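Long-range contacts in Tb427.07.360- putative uncharacterized metacyclic invariant surface protein from Trypanosoma brucei (Trypanosoma brucei, PDB 5VTL), which is of unknown function but is an invariant surface protein of the metacyclic parasite, built as an extended bundle of helices: residues Ala10-Ser14 and Ile108-Leu112; Ala38-Arg42 and Glu80-Lys84. One frame throughout, in Å; residues are numbered along the deposited sequence.

Contact 1: Ala10-Ser14 and Ile108-Leu112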
# COMPACT_ATOMS: atom_id res chain seq x y z
N ALA A 10 16.35 10.75 -15.79
CA ALA A 10 17.19 10.43 -14.64
C ALA A 10 16.68 11.09 -13.38
O ALA A 10 16.73 10.49 -12.31
CB ALA A 10 18.62 10.86 -14.90
N CYS A 11 16.21 12.32 -13.49
CA CYS A 11 15.73 13.03 -12.32
C CYS A 11 14.45 12.38 -11.76
O CYS A 11 14.32 12.16 -10.56
CB CYS A 11 15.50 14.51 -12.64
SG CYS A 11 14.96 15.39 -11.16
N LEU A 12 13.51 12.06 -12.64
CA LEU A 12 12.31 11.34 -12.21
C LEU A 12 12.65 10.06 -11.46
O LEU A 12 12.06 9.75 -10.42
CB LEU A 12 11.42 11.04 -13.42
CG LEU A 12 9.99 10.57 -13.14
CD1 LEU A 12 9.09 10.94 -14.33
CD2 LEU A 12 9.93 9.05 -12.92
N PHE A 13 13.64 9.34 -11.96
CA PHE A 13 14.06 8.07 -11.35
C PHE A 13 14.70 8.32 -9.96
O PHE A 13 14.37 7.65 -8.98
CB PHE A 13 15.04 7.38 -12.31
CG PHE A 13 15.41 5.98 -11.91
CD1 PHE A 13 14.52 5.18 -11.21
CD2 PHE A 13 16.67 5.47 -12.21
CE1 PHE A 13 14.86 3.90 -10.84
CE2 PHE A 13 17.02 4.18 -11.84
CZ PHE A 13 16.12 3.40 -11.16
N SER A 14 15.61 9.29 -9.88
CA SER A 14 16.24 9.62 -8.61
C SER A 14 15.22 10.05 -7.55
O SER A 14 15.25 9.58 -6.39
CB SER A 14 17.26 10.72 -8.81
OG SER A 14 17.84 11.08 -7.56
N ILE A 108 22.63 7.03 -10.15
CA ILE A 108 21.75 7.99 -10.81
C ILE A 108 22.16 9.40 -10.38
O ILE A 108 22.29 10.32 -11.18
CB ILE A 108 20.27 7.77 -10.45
CG1 ILE A 108 19.92 6.28 -10.58
CG2 ILE A 108 19.36 8.65 -11.31
CD1 ILE A 108 20.19 5.70 -11.89
N ASP A 109 22.40 9.57 -9.09
CA ASP A 109 22.78 10.88 -8.61
C ASP A 109 24.19 11.30 -9.08
O ASP A 109 24.44 12.49 -9.29
CB ASP A 109 22.68 10.91 -7.08
CG ASP A 109 21.25 10.86 -6.61
OD1 ASP A 109 20.32 11.20 -7.39
OD2 ASP A 109 21.06 10.47 -5.43
N ASP A 110 25.09 10.34 -9.28
CA ASP A 110 26.39 10.65 -9.89
C ASP A 110 26.17 11.19 -11.30
O ASP A 110 26.77 12.18 -11.69
CB ASP A 110 27.29 9.40 -9.97
CG ASP A 110 28.05 9.12 -8.66
OD1 ASP A 110 27.92 9.91 -7.67
OD2 ASP A 110 28.78 8.13 -8.64
N TYR A 111 25.32 10.51 -12.07
CA TYR A 111 25.00 10.95 -13.43
C TYR A 111 24.46 12.37 -13.39
O TYR A 111 24.89 13.22 -14.18
CB TYR A 111 24.00 10.01 -14.11
CG TYR A 111 23.40 10.63 -15.36
CD1 TYR A 111 24.09 10.65 -16.54
CD2 TYR A 111 22.15 11.25 -15.33
CE1 TYR A 111 23.57 11.23 -17.67
CE2 TYR A 111 21.61 11.84 -16.47
CZ TYR A 111 22.33 11.83 -17.63
OH TYR A 111 21.80 12.42 -18.77
N LEU A 112 23.53 12.64 -12.49
CA LEU A 112 22.95 13.98 -12.42
C LEU A 112 24.00 15.04 -12.08
O LEU A 112 24.04 16.10 -12.71
CB LEU A 112 21.79 14.02 -11.43
CG LEU A 112 20.51 13.30 -11.88
CD1 LEU A 112 19.55 13.14 -10.70
CD2 LEU A 112 19.84 13.99 -13.06
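I108 reaches across from helix 105-116 and packs both of its branches against helix 4-58, one on the backbone at A10, the other on F13. Its CG2 stands anti to the backbone N, chi1 of -47° putting CG1 beside that N, and comes to 3.4 Å from A10 O while also meeting S14 CB. The other branch runs to F13; the two side chains cross at about a right angle, with I108 CD1 approaching the ring obliquely, 3.5 Å from F13 CE2 and equally near CD2. A10 makes the second tight spot. Its methyl meets two neighbouring side chains, with A10 CB 3.5 Å from Y111 CE2, again obliquely to the ring, and 3.8 Å from L112 CD2, while the other leucine methyl, L112 CD1, packs 3.8 Å from S14 CB. A10, F13, S14 and L112 are all buried.

D109 forms the partly exposed, polar edge, with little apolar contact to helix 4-58, though it also touches H18. S14 OG donates to D109 OD1 over an unusually short 2.5 Å, the one hydrogen bond between the segments. At the far end of Y111 the hydroxyl bonds to the backbone oxygen of Q1.

The two segments run roughly antiparallel, at 142°. C11 is tied by a disulfide to C132, L12 and F13 touch A147 on helix 141-154, and F13 also packs on L163 and M167 of helix 157-209.

Contact 2: Ala38-Arg42 and Glu80-Lys84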
# COMPACT_ATOMS: atom_id res chain seq x y z
N ALA A 38 -10.66 -3.20 11.50
CA ALA A 38 -11.16 -4.56 11.41
C ALA A 38 -11.45 -5.13 12.80
O ALA A 38 -12.46 -5.79 13.00
CB ALA A 38 -10.19 -5.47 10.64
N SER A 39 -10.56 -4.85 13.76
CA SER A 39 -10.77 -5.29 15.13
C SER A 39 -12.00 -4.61 15.73
O SER A 39 -12.78 -5.24 16.47
CB SER A 39 -9.52 -5.03 15.98
OG SER A 39 -8.42 -5.76 15.50
N LYS A 40 -12.19 -3.33 15.41
CA LYS A 40 -13.32 -2.60 15.93
C LYS A 40 -14.62 -3.23 15.37
O LYS A 40 -15.63 -3.34 16.07
CB LYS A 40 -13.23 -1.13 15.54
CG LYS A 40 -14.37 -0.28 16.09
CD LYS A 40 -14.24 1.22 15.73
CE LYS A 40 -13.06 1.91 16.39
NZ LYS A 40 -13.18 2.01 17.88
N ALA A 41 -14.57 -3.66 14.12
CA ALA A 41 -15.73 -4.30 13.49
C ALA A 41 -16.06 -5.63 14.17
O ALA A 41 -17.21 -5.96 14.40
CB ALA A 41 -15.50 -4.49 11.99
N ARG A 42 -15.03 -6.39 14.49
CA ARG A 42 -15.24 -7.66 15.15
C ARG A 42 -15.83 -7.42 16.55
O ARG A 42 -16.73 -8.13 17.00
CB ARG A 42 -13.92 -8.43 15.21
CG ARG A 42 -13.97 -9.77 15.96
CD ARG A 42 -13.58 -9.64 17.43
NE ARG A 42 -12.22 -9.16 17.56
CZ ARG A 42 -11.71 -8.61 18.65
NH1 ARG A 42 -12.43 -8.46 19.75
NH2 ARG A 42 -10.46 -8.18 18.62
N GLU A 80 -10.66 -10.11 10.37
CA GLU A 80 -9.68 -9.51 11.28
C GLU A 80 -8.32 -10.21 11.21
O GLU A 80 -7.27 -9.58 11.11
CB GLU A 80 -10.19 -9.54 12.72
CG GLU A 80 -9.19 -8.96 13.73
CD GLU A 80 -9.70 -9.00 15.15
OE1 GLU A 80 -9.17 -8.24 16.00
OE2 GLU A 80 -10.65 -9.77 15.43
N ASN A 81 -8.33 -11.53 11.28
CA ASN A 81 -7.10 -12.26 11.20
C ASN A 81 -6.43 -12.10 9.84
O ASN A 81 -5.22 -11.95 9.75
CB ASN A 81 -7.32 -13.73 11.54
CG ASN A 81 -7.56 -13.93 13.02
OD1 ASN A 81 -6.95 -13.25 13.85
ND2 ASN A 81 -8.46 -14.86 13.36
N ALA A 82 -7.24 -12.08 8.77
CA ALA A 82 -6.71 -11.79 7.44
C ALA A 82 -6.04 -10.41 7.39
O ALA A 82 -4.95 -10.26 6.82
CB ALA A 82 -7.83 -11.87 6.42
N ALA A 83 -6.66 -9.41 8.02
CA ALA A 83 -6.06 -8.07 8.10
C ALA A 83 -4.71 -8.10 8.82
O ALA A 83 -3.73 -7.48 8.38
CB ALA A 83 -6.99 -7.11 8.80
N LYS A 84 -4.66 -8.80 9.94
CA LYS A 84 -3.42 -8.88 10.70
C LYS A 84 -2.29 -9.58 9.92
O LYS A 84 -1.13 -9.17 10.00
CB LYS A 84 -3.66 -9.57 12.06
CG LYS A 84 -4.54 -8.77 12.95
CD LYS A 84 -4.93 -9.52 14.21
CE LYS A 84 -5.74 -8.59 15.15
NZ LYS A 84 -6.11 -9.24 16.47
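Helices 4-58 and 63-102 run nearly antiparallel here, their local axes 165° apart in direction and 9.6 Å apart at closest approach, and A38 and E80 face each other with CA atoms 5.2 Å apart. The small A38 and A83 are consistent with so close an approach: A38 CB lies 4.0 Å from A83 CB and about as far from E80 CA.

E80 carries the polar half. Its chain is fully extended, with CG anti to the backbone N (chi1 179°), which carries the carboxylate across to the other helix. R42, bent at chi2 and chi3, grips it side-on in a two-pronged salt bridge: R42 NE bonds to E80 OE2 at 2.7 Å and R42 NH2 to E80 OE1 at 2.9 Å, both nearly straight, with the two flat groups nearly coplanar. S39 OG donates to E80 OE1 at 2.6 Å from the anti side, tilted 32° out of the carboxylate plane, and K84 NZ adds a weak bond to the same oxygen from one turn along. Fixed at both oxygens, the buried carboxylate has little freedom to rotate, and the two cations probably stabilise its charge.

R42 NH1 turns to Q46 on its own helix. Helix 157-209 lies against both segments, A187 on A83 and A191 on A41.

Overall arrangement
Helix 4-58 takes part in both contacts, pairing near its start with helix 105-116 in contact 1 and farther along with helix 63-102 in contact 2. The two sites lie on opposite sides of the chain's centre, 42 Å apart between centres and about 29 Å between nearest atoms, so they do not touch. In sequence, both segments of contact 2 fall between those of contact 1. Helix 157-209 backs each site, linking them to a common bundle. The two differ in character: contact 1 is mainly apolar with one polar bond, contact 2 mainly a local salt-bridge network.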